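Local coordinates for hypothetical protein (Bacteroides fragilis, PDB 4JJA) that is of unknown function but may act as an exo-beta-N-acetylmuramidase that removes N-acetylmuramic acid from peptidoglycan, at residues I121-L126 against I137-R142; P143-H148 against Y211-P216; I227-S232 against S290-E295. One frame throughout, in Å; residues are numbered along the deposited sequence. Where two conformers were deposited one is given.

Contact 1 of 3, residues I121-L126 against I137-R142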
loop_
_atom_site.group_PDB
_atom_site.type_symbol
_atom_site.label_atom_id
_atom_site.label_comp_id
_atom_site.label_asym_id
_atom_site.label_seq_id
_atom_site.Cartn_x
_atom_site.Cartn_y
_atom_site.Cartn_z
ATOM N N ILE A 121 -3.122 5.762 5.015
ATOM C CA ILE A 121 -4.280 6.554 5.474
ATOM C C ILE A 121 -4.422 6.383 6.971
ATOM O O ILE A 121 -4.602 7.358 7.679
ATOM C CB ILE A 121 -5.569 6.198 4.732
ATOM C CG1 ILE A 121 -5.392 6.462 3.223
ATOM C CG2 ILE A 121 -6.750 6.951 5.321
ATOM C CD1 ILE A 121 -6.630 6.213 2.372
ATOM N N SER A 122 -4.201 5.177 7.463
ATOM C CA SER A 122 -4.169 4.962 8.912
ATOM C C SER A 122 -3.034 5.782 9.538
ATOM O O SER A 122 -3.174 6.334 10.608
ATOM C CB SER A 122 -4.022 3.480 9.247
ATOM O OG SER A 122 -5.158 2.748 8.854
HETATM N N MSE A 123 -1.878 5.806 8.884
HETATM C CA MSE A 123 -0.745 6.530 9.399
HETATM C C MSE A 123 -1.057 8.025 9.470
HETATM O O MSE A 123 -0.736 8.655 10.451
HETATM C CB MSE A 123 0.464 6.315 8.488
HETATM C CG MSE A 123 1.728 7.030 8.988
HETATM SE SE MSE A 123 3.279 6.782 7.943
HETATM C CE MSE A 123 2.761 7.879 6.480
ATOM N N VAL A 124 -1.698 8.575 8.439
ATOM C CA VAL A 124 -2.079 9.987 8.438
ATOM C C VAL A 124 -3.050 10.299 9.587
ATOM O O VAL A 124 -2.913 11.351 10.237
ATOM C CB VAL A 124 -2.657 10.447 7.087
ATOM C CG1 VAL A 124 -3.283 11.829 7.185
ATOM C CG2 VAL A 124 -1.566 10.419 6.060
ATOM N N ARG A 125 -3.995 9.394 9.846
ATOM C CA ARG A 125 -4.929 9.510 10.985
ATOM C C ARG A 125 -4.151 9.604 12.307
ATOM O O ARG A 125 -4.433 10.420 13.186
ATOM C CB ARG A 125 -5.864 8.280 10.995
ATOM C CG ARG A 125 -7.087 8.353 11.909
ATOM C CD ARG A 125 -8.317 8.815 11.096
ATOM N NE ARG A 125 -8.933 7.704 10.377
ATOM C CZ ARG A 125 -9.373 7.758 9.118
ATOM N NH1 ARG A 125 -9.260 8.880 8.414
ATOM N NH2 ARG A 125 -9.917 6.685 8.562
ATOM N N LEU A 126 -3.168 8.722 12.464
ATOM C CA LEU A 126 -2.371 8.700 13.663
ATOM C C LEU A 126 -1.469 9.931 13.775
ATOM O O LEU A 126 -1.278 10.454 14.886
ATOM C CB LEU A 126 -1.553 7.429 13.673
ATOM C CG LEU A 126 -2.362 6.158 13.933
ATOM C CD1 LEU A 126 -1.510 4.936 13.602
ATOM C CD2 LEU A 126 -2.833 6.137 15.410
ATOM N N ILE A 137 6.106 10.706 16.835
ATOM C CA ILE A 137 6.107 9.483 16.027
ATOM C C ILE A 137 7.536 9.150 15.614
ATOM O O ILE A 137 8.317 9.997 15.178
ATOM C CB ILE A 137 5.163 9.621 14.819
ATOM C CG1 ILE A 137 3.707 9.606 15.294
ATOM C CG2 ILE A 137 5.449 8.517 13.779
ATOM C CD1 ILE A 137 2.648 9.795 14.191
ATOM N N LEU A 138 7.857 7.880 15.770
ATOM C CA LEU A 138 9.112 7.302 15.311
ATOM C C LEU A 138 8.758 6.290 14.215
ATOM O O LEU A 138 8.078 5.326 14.470
ATOM C CB LEU A 138 9.811 6.597 16.476
ATOM C CG LEU A 138 11.112 5.874 16.128
ATOM C CD1 LEU A 138 12.214 6.843 15.736
ATOM C CD2 LEU A 138 11.582 4.995 17.294
ATOM N N ILE A 139 9.254 6.510 12.996
ATOM C CA ILE A 139 9.013 5.586 11.893
ATOM C C ILE A 139 10.286 4.768 11.664
ATOM O O ILE A 139 11.373 5.315 11.404
ATOM C CB ILE A 139 8.621 6.320 10.599
ATOM C CG1 ILE A 139 7.360 7.185 10.862
ATOM C CG2 ILE A 139 8.456 5.279 9.435
ATOM C CD1 ILE A 139 6.940 8.035 9.692
ATOM N N LEU A 140 10.159 3.450 11.804
ATOM C CA LEU A 140 11.254 2.504 11.518
ATOM C C LEU A 140 11.058 2.127 10.066
ATOM O O LEU A 140 10.143 1.341 9.744
ATOM C CB LEU A 140 11.181 1.328 12.492
ATOM C CG LEU A 140 11.272 1.711 13.960
ATOM C CD1 LEU A 140 11.128 0.434 14.796
ATOM C CD2 LEU A 140 12.537 2.517 14.297
ATOM N N ASP A 141 11.801 2.752 9.165
ATOM C CA ASP A 141 11.391 2.678 7.765
ATOM C C ASP A 141 11.627 1.294 7.191
ATOM O O ASP A 141 12.566 0.569 7.612
ATOM C CB ASP A 141 12.102 3.744 6.933
ATOM C CG ASP A 141 11.246 4.402 5.875
ATOM O OD1 ASP A 141 10.008 4.316 5.918
ATOM O OD2 ASP A 141 11.896 5.104 5.028
ATOM N N ARG A 142 10.793 0.918 6.235
ATOM C CA ARG A 142 10.955 -0.282 5.436
ATOM C C ARG A 142 10.886 0.124 3.975
ATOM O O ARG A 142 10.284 1.127 3.627
ATOM C CB ARG A 142 9.910 -1.344 5.748
ATOM C CG ARG A 142 10.055 -1.922 7.152
ATOM C CD ARG A 142 9.052 -3.027 7.440
ATOM N NE ARG A 142 9.215 -3.452 8.842
ATOM C CZ ARG A 142 9.707 -4.600 9.254
ATOM N NH1 ARG A 142 10.035 -5.556 8.389
ATOM N NH2 ARG A 142 9.839 -4.811 10.555
#

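Contact 2 of 3, residues P143-H148 against Y211-P216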
loop_
_atom_site.group_PDB
_atom_site.type_symbol
_atom_site.label_atom_id
_atom_site.label_comp_id
_atom_site.label_asym_id
_atom_site.label_seq_id
_atom_site.Cartn_x
_atom_site.Cartn_y
_atom_site.Cartn_z
ATOM N N PRO A 143 11.498 -0.677 3.109
ATOM C CA PRO A 143 11.447 -0.362 1.690
ATOM C C PRO A 143 10.060 -0.325 1.094
ATOM O O PRO A 143 9.162 -0.986 1.599
ATOM C CB PRO A 143 12.267 -1.501 1.034
ATOM C CG PRO A 143 13.217 -1.898 2.082
ATOM C CD PRO A 143 12.394 -1.817 3.355
ATOM N N ASN A 144 9.926 0.453 0.023
ATOM C CA ASN A 144 8.761 0.373 -0.838
ATOM C C ASN A 144 9.132 -0.572 -1.971
ATOM O O ASN A 144 10.034 -0.247 -2.743
ATOM C CB ASN A 144 8.426 1.774 -1.355
ATOM C CG ASN A 144 7.231 1.802 -2.278
ATOM O OD1 ASN A 144 6.758 0.751 -2.734
ATOM N ND2 ASN A 144 6.786 3.026 -2.610
ATOM N N PRO A 145 8.468 -1.744 -2.099
ATOM C CA PRO A 145 8.842 -2.664 -3.170
ATOM C C PRO A 145 8.535 -2.125 -4.561
ATOM O O PRO A 145 9.036 -2.632 -5.544
ATOM C CB PRO A 145 8.010 -3.906 -2.858
ATOM C CG PRO A 145 6.787 -3.354 -2.147
ATOM C CD PRO A 145 7.315 -2.233 -1.307
ATOM N N ASN A 146 7.688 -1.095 -4.619
ATOM C CA ASN A 146 7.369 -0.343 -5.829
ATOM C C ASN A 146 7.945 1.091 -5.745
ATOM O O ASN A 146 7.410 2.026 -6.329
ATOM C CB ASN A 146 5.842 -0.346 -6.082
ATOM C CG ASN A 146 5.376 -1.664 -6.633
ATOM O OD1 ASN A 146 5.879 -2.106 -7.689
ATOM N ND2 ASN A 146 4.351 -2.256 -6.024
ATOM N N GLY A 147 9.064 1.230 -5.057
ATOM C CA GLY A 147 9.714 2.515 -4.855
ATOM C C GLY A 147 10.567 2.978 -5.999
ATOM O O GLY A 147 11.128 4.077 -5.913
ATOM N N HIS A 148 10.668 2.172 -7.039
ATOM C CA HIS A 148 11.573 2.408 -8.140
ATOM C C HIS A 148 10.971 3.277 -9.224
ATOM O O HIS A 148 11.675 3.603 -10.198
ATOM C CB HIS A 148 12.050 1.079 -8.746
ATOM C CG HIS A 148 10.932 0.161 -9.148
ATOM N ND1 HIS A 148 10.121 -0.441 -8.209
ATOM C CD2 HIS A 148 10.476 -0.232 -10.363
ATOM C CE1 HIS A 148 9.207 -1.170 -8.841
ATOM N NE2 HIS A 148 9.408 -1.076 -10.154
ATOM N N TYR A 211 13.677 -4.432 -3.342
ATOM C CA TYR A 211 13.495 -5.211 -2.143
ATOM C C TYR A 211 12.360 -6.166 -2.289
ATOM O O TYR A 211 11.282 -5.784 -2.741
ATOM C CB TYR A 211 13.270 -4.299 -0.971
ATOM C CG TYR A 211 13.033 -4.983 0.360
ATOM C CD1 TYR A 211 14.071 -5.482 1.133
ATOM C CD2 TYR A 211 11.752 -5.067 0.897
ATOM C CE1 TYR A 211 13.825 -6.031 2.363
ATOM C CE2 TYR A 211 11.505 -5.592 2.130
ATOM C CZ TYR A 211 12.563 -6.059 2.882
ATOM O OH TYR A 211 12.258 -6.591 4.132
ATOM N N ARG A 212 12.564 -7.399 -1.826
ATOM C CA ARG A 212 11.558 -8.455 -1.863
ATOM C C ARG A 212 11.045 -8.716 -0.459
ATOM O O ARG A 212 11.823 -8.778 0.482
ATOM C CB ARG A 212 12.166 -9.725 -2.460
ATOM C CG ARG A 212 12.522 -9.527 -3.894
ATOM C CD ARG A 212 13.059 -10.730 -4.583
ATOM N NE ARG A 212 12.123 -11.731 -4.953
ATOM C CZ ARG A 212 11.495 -11.779 -6.125
ATOM N NH1 ARG A 212 11.639 -10.849 -7.042
ATOM N NH2 ARG A 212 10.731 -12.803 -6.357
ATOM N N LEU A 213 9.745 -8.798 -0.315
ATOM C CA LEU A 213 9.109 -8.862 0.978
ATOM C C LEU A 213 9.185 -10.289 1.508
ATOM O O LEU A 213 8.747 -11.210 0.848
ATOM C CB LEU A 213 7.635 -8.471 0.861
ATOM C CG LEU A 213 7.370 -6.979 0.866
ATOM C CD1 LEU A 213 8.104 -6.121 -0.070
ATOM C CD2 LEU A 213 5.902 -6.715 0.797
ATOM N N PRO A 214 9.720 -10.479 2.717
ATOM C CA PRO A 214 9.786 -11.839 3.259
ATOM C C PRO A 214 8.447 -12.394 3.681
ATOM O O PRO A 214 8.281 -13.631 3.704
ATOM C CB PRO A 214 10.717 -11.667 4.466
ATOM C CG PRO A 214 10.539 -10.181 4.893
ATOM C CD PRO A 214 10.393 -9.479 3.595
ATOM N N ILE A 215 7.517 -11.504 4.057
ATOM C CA ILE A 215 6.228 -11.854 4.678
ATOM C C ILE A 215 5.125 -11.214 3.792
ATOM O O ILE A 215 5.171 -10.008 3.518
ATOM C CB ILE A 215 6.127 -11.287 6.146
ATOM C CG1 ILE A 215 7.269 -11.857 7.029
ATOM C CG2 ILE A 215 4.758 -11.515 6.732
ATOM C CD1 ILE A 215 7.337 -11.289 8.454
ATOM N N PRO A 216 4.098 -11.993 3.408
ATOM C CA PRO A 216 3.051 -11.386 2.556
ATOM C C PRO A 216 2.332 -10.260 3.266
ATOM O O PRO A 216 1.851 -10.442 4.375
ATOM C CB PRO A 216 2.064 -12.561 2.316
ATOM C CG PRO A 216 2.306 -13.452 3.530
ATOM C CD PRO A 216 3.784 -13.394 3.762
HETATM O O HOH W 1 12.426 -1.815 -2.932
HETATM O O HOH W 2 11.041 -4.581 -5.243
#

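Contact 3 of 3, residues I227-S232 against S290-E295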
loop_
_atom_site.group_PDB
_atom_site.type_symbol
_atom_site.label_atom_id
_atom_site.label_comp_id
_atom_site.label_asym_id
_atom_site.label_seq_id
_atom_site.Cartn_x
_atom_site.Cartn_y
_atom_site.Cartn_z
ATOM N N ILE A 227 2.765 -8.337 -6.399
ATOM C CA ILE A 227 3.090 -6.969 -5.916
ATOM C C ILE A 227 3.473 -6.084 -7.084
ATOM O O ILE A 227 3.131 -4.909 -7.111
ATOM C CB ILE A 227 4.145 -7.032 -4.793
ATOM C CG1 ILE A 227 3.469 -7.636 -3.550
ATOM C CG2 ILE A 227 4.756 -5.627 -4.505
ATOM C CD1 ILE A 227 4.364 -8.003 -2.448
ATOM N N TYR A 228 4.233 -6.610 -8.032
ATOM C CA TYR A 228 4.609 -5.816 -9.177
ATOM C C TYR A 228 3.485 -5.560 -10.165
ATOM O O TYR A 228 3.442 -4.523 -10.816
ATOM C CB TYR A 228 5.812 -6.419 -9.901
ATOM C CG TYR A 228 7.086 -6.478 -9.072
ATOM C CD1 TYR A 228 7.516 -5.378 -8.312
ATOM C CD2 TYR A 228 7.922 -7.562 -9.125
ATOM C CE1 TYR A 228 8.692 -5.389 -7.590
ATOM C CE2 TYR A 228 9.124 -7.596 -8.412
ATOM C CZ TYR A 228 9.527 -6.532 -7.642
ATOM O OH TYR A 228 10.708 -6.567 -6.952
ATOM N N LEU A 229 2.585 -6.527 -10.306
ATOM C CA LEU A 229 1.407 -6.384 -11.164
ATOM C C LEU A 229 0.260 -5.592 -10.547
ATOM O O LEU A 229 -0.570 -5.050 -11.257
ATOM C CB LEU A 229 0.912 -7.780 -11.606
ATOM C CG LEU A 229 1.740 -8.450 -12.703
ATOM C CD1 LEU A 229 1.326 -9.915 -12.836
ATOM C CD2 LEU A 229 1.577 -7.706 -14.011
ATOM N N TYR A 230 0.242 -5.496 -9.211
ATOM C CA TYR A 230 -0.808 -4.865 -8.470
ATOM C C TYR A 230 -1.199 -3.475 -9.010
ATOM O O TYR A 230 -2.420 -3.206 -9.136
ATOM C CB TYR A 230 -0.443 -4.890 -6.972
ATOM C CG TYR A 230 -1.433 -4.333 -6.009
ATOM C CD1 TYR A 230 -2.648 -4.940 -5.763
ATOM C CD2 TYR A 230 -1.105 -3.251 -5.231
ATOM C CE1 TYR A 230 -3.553 -4.416 -4.853
ATOM C CE2 TYR A 230 -1.989 -2.719 -4.313
ATOM C CZ TYR A 230 -3.223 -3.274 -4.144
ATOM O OH TYR A 230 -4.094 -2.715 -3.223
ATOM N N PRO A 231 -0.233 -2.604 -9.327
ATOM C CA PRO A 231 -0.664 -1.298 -9.821
ATOM C C PRO A 231 -1.544 -1.326 -11.053
ATOM O O PRO A 231 -2.415 -0.470 -11.215
ATOM C CB PRO A 231 0.670 -0.582 -10.137
ATOM C CG PRO A 231 1.657 -1.277 -9.283
ATOM C CD PRO A 231 1.239 -2.707 -9.171
ATOM N N SER A 232 -1.286 -2.292 -11.926
ATOM C CA SER A 232 -2.037 -2.448 -13.181
ATOM C C SER A 232 -3.310 -3.269 -12.956
ATOM O O SER A 232 -4.394 -2.893 -13.374
ATOM C CB SER A 232 -1.163 -3.131 -14.249
ATOM O OG SER A 232 -0.012 -2.364 -14.542
ATOM N N SER A 290 1.191 -14.714 -14.944
ATOM C CA SER A 290 2.086 -15.132 -13.855
ATOM C C SER A 290 3.470 -15.507 -14.320
ATOM O O SER A 290 4.340 -15.643 -13.465
ATOM C CB SER A 290 1.453 -16.274 -13.073
ATOM O OG SER A 290 1.393 -17.452 -13.825
ATOM N N ASN A 291 3.646 -15.705 -15.631
ATOM C CA ASN A 291 4.954 -16.060 -16.188
ATOM C C ASN A 291 5.686 -14.885 -16.844
ATOM O O ASN A 291 6.759 -15.037 -17.425
ATOM C CB ASN A 291 4.828 -17.251 -17.170
ATOM C CG ASN A 291 4.226 -18.489 -16.513
ATOM O OD1 ASN A 291 3.229 -19.042 -17.004
ATOM N ND2 ASN A 291 4.755 -18.869 -15.356
ATOM N N LEU A 292 5.138 -13.678 -16.772
ATOM C CA LEU A 292 5.881 -12.482 -17.162
ATOM C C LEU A 292 7.113 -12.403 -16.254
ATOM O O LEU A 292 7.043 -12.714 -15.054
ATOM C CB LEU A 292 5.062 -11.215 -16.979
ATOM C CG LEU A 292 3.918 -10.992 -17.941
ATOM C CD1 LEU A 292 3.158 -9.714 -17.524
ATOM C CD2 LEU A 292 4.351 -10.877 -19.401
ATOM N N SER A 293 8.242 -12.021 -16.832
ATOM C CA SER A 293 9.382 -11.735 -16.000
ATOM C C SER A 293 9.175 -10.486 -15.174
ATOM O O SER A 293 8.440 -9.577 -15.558
ATOM C CB SER A 293 10.647 -11.537 -16.842
ATOM O OG SER A 293 10.591 -10.380 -17.673
ATOM N N ASP A 294 9.806 -10.484 -14.007
ATOM C CA ASP A 294 9.834 -9.244 -13.206
ATOM C C ASP A 294 10.299 -8.067 -14.079
ATOM O O ASP A 294 9.681 -6.978 -14.065
ATOM C CB ASP A 294 10.756 -9.396 -11.990
ATOM C CG ASP A 294 10.222 -10.322 -10.882
ATOM O OD1 ASP A 294 9.089 -10.835 -10.918
ATOM O OD2 ASP A 294 11.014 -10.584 -9.903
ATOM N N GLU A 295 11.382 -8.225 -14.865
ATOM C CA GLU A 295 11.903 -7.137 -15.740
ATOM C C GLU A 295 10.916 -6.551 -16.720
ATOM O O GLU A 295 10.835 -5.344 -16.900
ATOM C CB GLU A 295 13.144 -7.569 -16.571
ATOM C CG GLU A 295 14.433 -7.640 -15.760
ATOM C CD GLU A 295 14.644 -9.034 -15.200
ATOM O OE1 GLU A 295 13.698 -9.862 -15.282
ATOM O OE2 GLU A 295 15.736 -9.309 -14.687
#

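Contact 1 of 3, residues I121-L126 against I137-R142
The selenium of M123, a selenomethionine here, meets the tip of I139: SE lies 4.2 Å from I139 CD1. M123 reaches it by stretching out from the helix. Both of its first two torsions are extended (chi1 -179°, chi2 179°), and only at the selenium does the chain bend, chi3 of 73° swinging CE out of that line. I139 reaches back from the strand with CD1 at the front.

One turn further along the helix the partner is backbone rather than side chain. I137 has CG1 anti to the carbonyl carbon and beside the backbone N, and its second torsion is extended; this carries CD1 up to the helix backbone at L126, where it rests 4.0 Å from L126 O and about as far from L126 C. L126 also turns its CB toward the strand, but its methyl groups stay further back, and the side chain packs on L105 and P94.

The direct contact is apolar and small, 119 Å² in all, with neighbouring side chains completing the packing, and every residue that touches is buried. I137 and I139, two apart on the strand, face the helix together. V107 of the adjoining strand touches both, while A180 of helix 176-185 lies against both M123 and I139. This is the helix-on-sheet packing of a beta-alpha-beta unit, strand 104-107, helix 119-132, strand 136-140, in the parallel sheet of a Rossmann-like domain.

Contact 2 of 3, residues P143-H148 against Y211-P216
P143 sets its CG over one face of the Y211 ring, and two residues later P145 meets L213. P143 stands just ahead of a type I beta turn from N144 to G147, closed by G147 N bonding to N144 O and overlaid by an Asx turn in which N146 N donates to N144 OD1 at 2.8 Å, from well above the carbonyl plane.

The Y211 side chain is a good one to follow outward. Its CG is anti to the backbone N (chi1 179°), which sends the ring out beneath the proline. Y211 CB starts the contact, 3.6 Å from P143 CB. At Y211 CG the approach is tightest, with P143 CG at 3.5 Å. Further out CD1 and CD2 share the proline: CD2 lies near P143 CB and CG, and Y211 CD1 is 3.8 Å from P143 CG. Contact thins at CE1 and CE2, which still reach the proline, CE1 at P143 CG and Y211 CE2 at 4.1 Å from P143 CD. Overall this is a CH-pi contact: the line from the Y211 ring centroid to P143 CG leans 17° off the ring normal, displaced toward the rim.

L213 adds a smaller apolar patch. Its CD1 comes back to lie 3.6 Å from P145 CB, with P145 CG close by, while I227 of helix 224-233 touches the same leucine.

Between the backbones of these two loops, which follow strands 136-140 and 197-200, water does the joining. Y211 N donates to water 1 at 2.9 Å, and that water is also bonded to N144 O. Water 2 spends one proton on P145 O and the other on Y211 O, each 2.8 Å away.

Contact 3 of 3, residues I227-S232 against S290-E295
Y228 and D294 each hold CG anti to the carbonyl carbon (chi1 -63° and -71°), and these matching torsions bring a ring edge to a carboxylate. D294 OD2 lies 3.8 Å from Y228 CE2, near the ring plane, and D294 OD1 is 3.9 Å from Y228 CD2. The two oxygens lie beside neighbouring carbons of one ring edge, although the carboxylate plane is turned 75° from the ring; the slightly positive C-H groups may favour it only weakly at this distance. The stronger partners of D294 are cations: K225 NZ forms a salt bridge with OD1, and R212 NH1, in one of that arginine's two conformers, with OD2.

Beside this pair, L229 CD2 meets L292 CD1 at 4.3 Å, methyl to methyl. The second helix starts right here: S293 is its N-cap, with OG accepting from E296 N. In the other helix the regular bonding is interrupted at P231, whose nitrogen carries no hydrogen, and the helix kinks.

The contact thus sets the middle of helix 224-233 against the loop that leads from strand 284-288 into helix 294-300, whose I297 touches Y228, L229 and L292 and whose W298 meets the Y228 ring edge-to-face.

The three contacts come in series along the chain. Contact 1 packs helix 119-132 on strand 136-140 of the parallel sheet, and its strand segment runs straight into the first loop of contact 2, with centres about 17 Å apart. Contact 2 joins the loops that follow strands 136-140 and 197-200. Contact 3, about 13 Å on between centres, lies among the C-terminal helices, on helix 224-233 and the start of helix 294-300; it and contact 1 lie on opposite sides of the chain's centre, their own centres about 27 Å apart. Contacts 2 and 3 touch directly, through the R212-D294 salt bridge and through P145 and N146 packing on Y228. The loops of contact 2 therefore bridge the Rossmann-like part and the C-terminal helices.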